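Local coordinates for universal stress protein (Archaeoglobus fulgidus, PDB 6HCD), which is of unknown molecular function but belongs to the universal stress protein A family, whose members are linked to the response of cells to stress, at residues Pro26-Asp32 with Val54-His60; His97-Lys103 with Phe112-Val116. One frame throughout, in Å; residues are numbered along the deposited sequence.

Contact 1 (Pro26-Asp32 with Val54-His60); sequences PIVVAVD and VPVYVVH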
loop_
_atom_site.group_PDB
_atom_site.type_symbol
_atom_site.label_atom_id
_atom_site.label_comp_id
_atom_site.label_asym_id
_atom_site.label_seq_id
_atom_site.Cartn_x
_atom_site.Cartn_y
_atom_site.Cartn_z
ATOM N N PRO A 26 9.745 -1.959 -12.612
ATOM C CA PRO A 26 9.034 -0.679 -12.606
ATOM C C PRO A 26 8.120 -0.489 -11.386
ATOM O O PRO A 26 7.768 -1.476 -10.672
ATOM C CB PRO A 26 8.178 -0.779 -13.870
ATOM C CG PRO A 26 7.877 -2.262 -13.999
ATOM C CD PRO A 26 9.132 -2.964 -13.504
ATOM N N ILE A 27 7.696 0.762 -11.195
ATOM C CA ILE A 27 6.534 1.077 -10.387
ATOM C C ILE A 27 5.313 0.960 -11.314
ATOM O O ILE A 27 5.291 1.585 -12.376
ATOM C CB ILE A 27 6.659 2.502 -9.793
ATOM C CG1 ILE A 27 7.836 2.646 -8.826
ATOM C CG2 ILE A 27 5.355 2.959 -9.155
ATOM C CD1 ILE A 27 7.678 1.834 -7.554
ATOM N N VAL A 28 4.300 0.195 -10.901
ATOM C CA VAL A 28 3.052 0.075 -11.653
ATOM C C VAL A 28 2.004 0.938 -10.954
ATOM O O VAL A 28 1.842 0.832 -9.748
ATOM C CB VAL A 28 2.585 -1.390 -11.745
ATOM C CG1 VAL A 28 1.153 -1.522 -12.240
ATOM C CG2 VAL A 28 3.534 -2.211 -12.599
ATOM N N VAL A 29 1.315 1.783 -11.719
ATOM C CA VAL A 29 0.275 2.617 -11.174
ATOM C C VAL A 29 -1.007 2.340 -11.969
ATOM O O VAL A 29 -1.002 2.345 -13.191
ATOM C CB VAL A 29 0.679 4.105 -11.155
ATOM C CG1 VAL A 29 1.054 4.634 -12.524
ATOM C CG2 VAL A 29 -0.405 4.946 -10.520
ATOM N N ALA A 30 -2.086 2.008 -11.248
ATOM C CA ALA A 30 -3.386 1.769 -11.829
ATOM C C ALA A 30 -4.219 3.053 -11.717
ATOM O O ALA A 30 -4.378 3.585 -10.635
ATOM C CB ALA A 30 -4.053 0.614 -11.134
ATOM N N VAL A 31 -4.749 3.528 -12.847
ATOM C CA VAL A 31 -5.564 4.748 -12.869
ATOM C C VAL A 31 -6.913 4.437 -13.523
ATOM O O VAL A 31 -6.961 3.763 -14.552
ATOM C CB VAL A 31 -4.840 5.906 -13.584
ATOM C CG1 VAL A 31 -3.616 6.350 -12.809
ATOM C CG2 VAL A 31 -4.481 5.556 -15.007
ATOM N N ASP A 32 -8.001 4.938 -12.919
ATOM C CA ASP A 32 -9.338 4.726 -13.456
ATOM C C ASP A 32 -9.636 5.830 -14.481
ATOM O O ASP A 32 -9.730 5.572 -15.664
ATOM C CB ASP A 32 -10.375 4.645 -12.334
ATOM C CG ASP A 32 -11.793 4.350 -12.816
ATOM O OD1 ASP A 32 -11.928 3.728 -13.898
ATOM O OD2 ASP A 32 -12.747 4.781 -12.130
ATOM N N VAL A 54 13.631 4.119 -11.445
ATOM C CA VAL A 54 12.929 3.168 -12.308
ATOM C C VAL A 54 11.782 3.903 -13.001
ATOM O O VAL A 54 11.338 4.956 -12.535
ATOM C CB VAL A 54 12.431 1.945 -11.512
ATOM C CG1 VAL A 54 13.569 1.270 -10.751
ATOM C CG2 VAL A 54 11.314 2.313 -10.551
ATOM N N PRO A 55 11.291 3.383 -14.142
ATOM C CA PRO A 55 10.142 3.977 -14.815
ATOM C C PRO A 55 8.817 3.622 -14.124
ATOM O O PRO A 55 8.746 2.655 -13.323
ATOM C CB PRO A 55 10.192 3.366 -16.222
ATOM C CG PRO A 55 10.879 2.027 -16.036
ATOM C CD PRO A 55 11.822 2.212 -14.862
ATOM N N VAL A 56 7.787 4.412 -14.454
ATOM C CA VAL A 56 6.426 4.154 -14.043
ATOM C C VAL A 56 5.663 3.556 -15.230
ATOM O O VAL A 56 5.616 4.148 -16.296
ATOM C CB VAL A 56 5.736 5.435 -13.534
ATOM C CG1 VAL A 56 4.302 5.161 -13.124
ATOM C CG2 VAL A 56 6.512 6.076 -12.385
ATOM N N TYR A 57 5.031 2.402 -15.018
ATOM C CA TYR A 57 4.102 1.826 -15.981
ATOM C C TYR A 57 2.681 2.145 -15.519
ATOM O O TYR A 57 2.259 1.667 -14.480
ATOM C CB TYR A 57 4.272 0.309 -16.084
ATOM C CG TYR A 57 5.530 -0.181 -16.751
ATOM C CD1 TYR A 57 6.545 0.678 -17.155
ATOM C CD2 TYR A 57 5.724 -1.547 -16.929
ATOM C CE1 TYR A 57 7.706 0.199 -17.746
ATOM C CE2 TYR A 57 6.880 -2.041 -17.511
ATOM C CZ TYR A 57 7.873 -1.166 -17.917
ATOM O OH TYR A 57 9.002 -1.648 -18.500
ATOM N N VAL A 58 1.967 2.963 -16.301
ATOM C CA VAL A 58 0.621 3.355 -15.972
ATOM C C VAL A 58 -0.332 2.397 -16.687
ATOM O O VAL A 58 -0.258 2.261 -17.914
ATOM C CB VAL A 58 0.327 4.811 -16.389
ATOM C CG1 VAL A 58 -1.027 5.244 -15.899
ATOM C CG2 VAL A 58 1.382 5.788 -15.912
ATOM N N VAL A 59 -1.238 1.771 -15.926
ATOM C CA VAL A 59 -2.132 0.764 -16.501
ATOM C C VAL A 59 -3.590 1.166 -16.294
ATOM O O VAL A 59 -3.958 1.800 -15.276
ATOM C CB VAL A 59 -1.878 -0.633 -15.925
ATOM C CG1 VAL A 59 -0.449 -1.050 -16.193
ATOM C CG2 VAL A 59 -2.194 -0.708 -14.439
ATOM N N HIS A 60 -4.406 0.786 -17.279
ATOM C CA HIS A 60 -5.850 0.790 -17.174
ATOM C C HIS A 60 -6.377 -0.458 -17.895
ATOM O O HIS A 60 -5.924 -0.751 -18.983
ATOM C CB HIS A 60 -6.465 2.064 -17.766
ATOM C CG HIS A 60 -7.936 2.116 -17.557
ATOM N ND1 HIS A 60 -8.500 2.697 -16.441
ATOM C CD2 HIS A 60 -8.961 1.650 -18.304
ATOM C CE1 HIS A 60 -9.818 2.603 -16.510
ATOM N NE2 HIS A 60 -10.128 1.957 -17.648
#
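Pro26 sits over one face of the Tyr57 ring. Pro26 CB lies 3.8 Å from the centroid of the Tyr57 ring, 3° off the normal, a CH-pi contact. With CG anti to the carbonyl carbon (chi1 -71°), the ring is carried beside Pro26. At the far end His60 meets the backbone of Val31 with its ring edge. His60 ND1 donates to Val31 O at 2.7 Å, almost straight at 172° and in the planes of both the ring and the carbonyl. The Asp32 carboxylate is nearly coplanar with the imidazole, and Asp32 OD1 lies 3.5 Å from His60 CE1.

Between these ends, five backbone hydrogen bonds join the two segments in parallel register. They are the paired strands of a beta-alpha-beta unit, linked through helix 36-52. On the face that this helix covers, Val29 CG1 lies 3.6 Å from Val58 CG2, the side chains side by side. Val29 CG1 also presses on Val56 CG1 at 3.3 Å, tighter than usual packing. Phe112 covers Val28 on the other face.

Side-chain contacts are thus apolar along the strands, where the polar bonds are all backbone. At His60, near an unidentified ligand, a side chain bonds instead. That bond implies a proton on ND1 and helps fix the ring's rotation.

Contact 2 (His97-Lys103 with Phe112-Val116); sequences HLLVRGK and FADEV
Segment 97-103 runs from the end of strand 94-100 into a loop, and segment 112-116 is the end of helix 105-115 and the residue after it. The closest backbones are those of Leu99 and Phe112, with CA atoms 8.6 Å apart, so side chains make the contact. The helix turn carries the bond from Val116 N to Phe112 O.

Phe112 reaches the strand with CG anti to its own N (chi1 -179°). Phe112 CZ comes over one face of the His97 imidazole, 3.7 Å from His97 CG and offset toward the rim. The two ring planes are 49° apart. Leu99 crosses Phe112 at about a right angle, with Leu99 CD2 3.8 Å from Phe112 CD1.

Farther out, Arg101 and Glu115 approach from opposite directions and form a salt bridge. Arg101 NH1 gives a bond of 2.7 Å to the syn side of Glu115 OE1, in the guanidinium plane. A weak bond from Arg101 NH2 reaches the same oxygen, and the carboxylate is turned 72° from the guanidinium. Asp108 takes Arg101 NE and helps hold the guanidinium in place. Lys103 pairs with Asp111.

Such packing is characteristic of the layered alpha/beta fold of universal stress proteins. Helix 105-115 directly follows strand 94-100 and lies against the mainly parallel sheet.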
loop_
_atom_site.group_PDB
_atom_site.type_symbol
_atom_site.label_atom_id
_atom_site.label_comp_id
_atom_site.label_asym_id
_atom_site.label_seq_id
_atom_site.Cartn_x
_atom_site.Cartn_y
_atom_site.Cartn_z
ATOM N N HIS A 97 0.303 1.539 -20.618
ATOM C CA HIS A 97 -0.014 0.143 -20.857
ATOM C C HIS A 97 -1.522 -0.079 -20.718
ATOM O O HIS A 97 -2.047 -0.318 -19.621
ATOM C CB HIS A 97 0.782 -0.744 -19.896
ATOM C CG HIS A 97 2.245 -0.734 -20.169
ATOM N ND1 HIS A 97 2.848 -1.662 -20.997
ATOM C CD2 HIS A 97 3.222 0.104 -19.755
ATOM C CE1 HIS A 97 4.142 -1.410 -21.057
ATOM N NE2 HIS A 97 4.394 -0.314 -20.325
ATOM N N LEU A 98 -2.234 0.051 -21.834
ATOM C CA LEU A 98 -3.664 -0.271 -21.870
ATOM C C LEU A 98 -3.788 -1.787 -21.893
ATOM O O LEU A 98 -3.113 -2.427 -22.691
ATOM C CB LEU A 98 -4.294 0.349 -23.125
ATOM C CG LEU A 98 -5.782 0.066 -23.323
ATOM C CD1 LEU A 98 -6.603 0.720 -22.227
ATOM C CD2 LEU A 98 -6.236 0.529 -24.695
ATOM N N LEU A 99 -4.640 -2.336 -21.021
ATOM C CA LEU A 99 -4.837 -3.782 -20.930
ATOM C C LEU A 99 -6.272 -4.129 -21.336
ATOM O O LEU A 99 -7.232 -3.800 -20.642
ATOM C CB LEU A 99 -4.541 -4.262 -19.506
ATOM C CG LEU A 99 -3.176 -3.889 -18.932
ATOM C CD1 LEU A 99 -3.068 -4.314 -17.480
ATOM C CD2 LEU A 99 -2.045 -4.480 -19.760
ATOM N N VAL A 100 -6.399 -4.827 -22.468
ATOM C CA VAL A 100 -7.656 -5.395 -22.907
ATOM C C VAL A 100 -7.395 -6.882 -23.158
ATOM O O VAL A 100 -6.931 -7.266 -24.217
ATOM C CB VAL A 100 -8.207 -4.660 -24.143
ATOM C CG1 VAL A 100 -9.585 -5.161 -24.507
ATOM C CG2 VAL A 100 -8.251 -3.156 -23.928
ATOM N N ARG A 101 -7.631 -7.693 -22.126
ATOM C CA ARG A 101 -7.088 -9.046 -22.023
ATOM C C ARG A 101 -8.159 -10.045 -21.555
ATOM O O ARG A 101 -7.831 -11.178 -21.177
ATOM C CB ARG A 101 -5.921 -9.040 -21.027
ATOM C CG ARG A 101 -4.872 -7.976 -21.300
ATOM C CD ARG A 101 -3.484 -8.374 -20.835
ATOM N NE ARG A 101 -3.380 -8.492 -19.390
ATOM C CZ ARG A 101 -2.251 -8.741 -18.732
ATOM N NH1 ARG A 101 -1.159 -9.042 -19.416
ATOM N NH2 ARG A 101 -2.224 -8.688 -17.404
ATOM N N GLY A 102 -9.431 -9.635 -21.587
ATOM C CA GLY A 102 -10.550 -10.485 -21.189
ATOM C C GLY A 102 -10.588 -10.784 -19.698
ATOM O O GLY A 102 -11.181 -11.761 -19.301
ATOM N N LYS A 103 -9.986 -9.924 -18.867
ATOM C CA LYS A 103 -9.949 -10.127 -17.413
ATOM C C LYS A 103 -10.703 -9.005 -16.703
ATOM O O LYS A 103 -10.933 -7.938 -17.277
ATOM C CB LYS A 103 -8.497 -10.153 -16.929
ATOM C CG LYS A 103 -7.685 -11.336 -17.429
ATOM C CD LYS A 103 -6.247 -11.321 -16.946
ATOM C CE LYS A 103 -5.479 -12.557 -17.353
ATOM N NZ LYS A 103 -4.062 -12.462 -16.931
ATOM N N PHE A 112 -0.480 -8.228 -14.424
ATOM C CA PHE A 112 0.441 -7.327 -15.101
ATOM C C PHE A 112 1.660 -7.037 -14.210
ATOM O O PHE A 112 2.801 -7.095 -14.681
ATOM C CB PHE A 112 -0.238 -6.008 -15.484
ATOM C CG PHE A 112 0.676 -5.064 -16.219
ATOM C CD1 PHE A 112 0.942 -5.251 -17.565
ATOM C CD2 PHE A 112 1.310 -4.019 -15.561
ATOM C CE1 PHE A 112 1.797 -4.400 -18.241
ATOM C CE2 PHE A 112 2.159 -3.159 -16.243
ATOM C CZ PHE A 112 2.419 -3.368 -17.576
ATOM N N ALA A 113 1.407 -6.704 -12.935
ATOM C CA ALA A 113 2.464 -6.392 -11.977
ATOM C C ALA A 113 3.432 -7.580 -11.837
ATOM O O ALA A 113 4.633 -7.383 -11.767
ATOM C CB ALA A 113 1.862 -6.017 -10.649
ATOM N N ASP A 114 2.894 -8.797 -11.800
ATOM C CA ASP A 114 3.743 -10.020 -11.741
ATOM C C ASP A 114 4.531 -10.185 -13.049
ATOM O O ASP A 114 5.706 -10.526 -13.035
ATOM C CB ASP A 114 2.902 -11.256 -11.424
ATOM C CG ASP A 114 2.400 -11.308 -9.996
ATOM O OD1 ASP A 114 2.937 -10.553 -9.152
ATOM O OD2 ASP A 114 1.457 -12.089 -9.738
ATOM N N GLU A 115 3.879 -9.919 -14.183
ATOM C CA GLU A 115 4.481 -10.117 -15.507
ATOM C C GLU A 115 5.695 -9.194 -15.688
ATOM O O GLU A 115 6.657 -9.586 -16.329
ATOM C CB GLU A 115 3.447 -9.898 -16.611
ATOM C CG GLU A 115 2.429 -11.020 -16.709
ATOM C CD GLU A 115 1.064 -10.639 -17.262
ATOM O OE1 GLU A 115 0.932 -9.545 -17.819
ATOM O OE2 GLU A 115 0.136 -11.436 -17.116
ATOM N N VAL A 116 5.642 -7.971 -15.143
ATOM C CA VAL A 116 6.719 -6.990 -15.329
ATOM C C VAL A 116 7.636 -6.948 -14.099
ATOM O O VAL A 116 8.531 -6.104 -14.045
ATOM C CB VAL A 116 6.188 -5.589 -15.683
ATOM C CG1 VAL A 116 5.316 -5.636 -16.923
ATOM C CG2 VAL A 116 5.462 -4.936 -14.517
#

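In the fold
The centre of contact 1 lies about 5 Å from the centre of the chain, that of contact 2 about 11 Å, and both are partly buried. Contact 1 joins two strands of the beta-alpha-beta unit made by strand 27-30, helix 36-52 and strand 56-62. Contact 2 sets the next strand of the same sheet against helix 105-115. Val58 and His60 of contact 1 probably hydrogen-bond through their backbones to His97 and Leu99 of contact 2. Phe112 bridges the two, as it packs on Val59 as well. The chemistry differs with place. Backbone bonds and valines dominate the central strand pair, whereas in contact 2 a small aromatic and leucine cluster gives way to charged pairs toward the exposed Glu115.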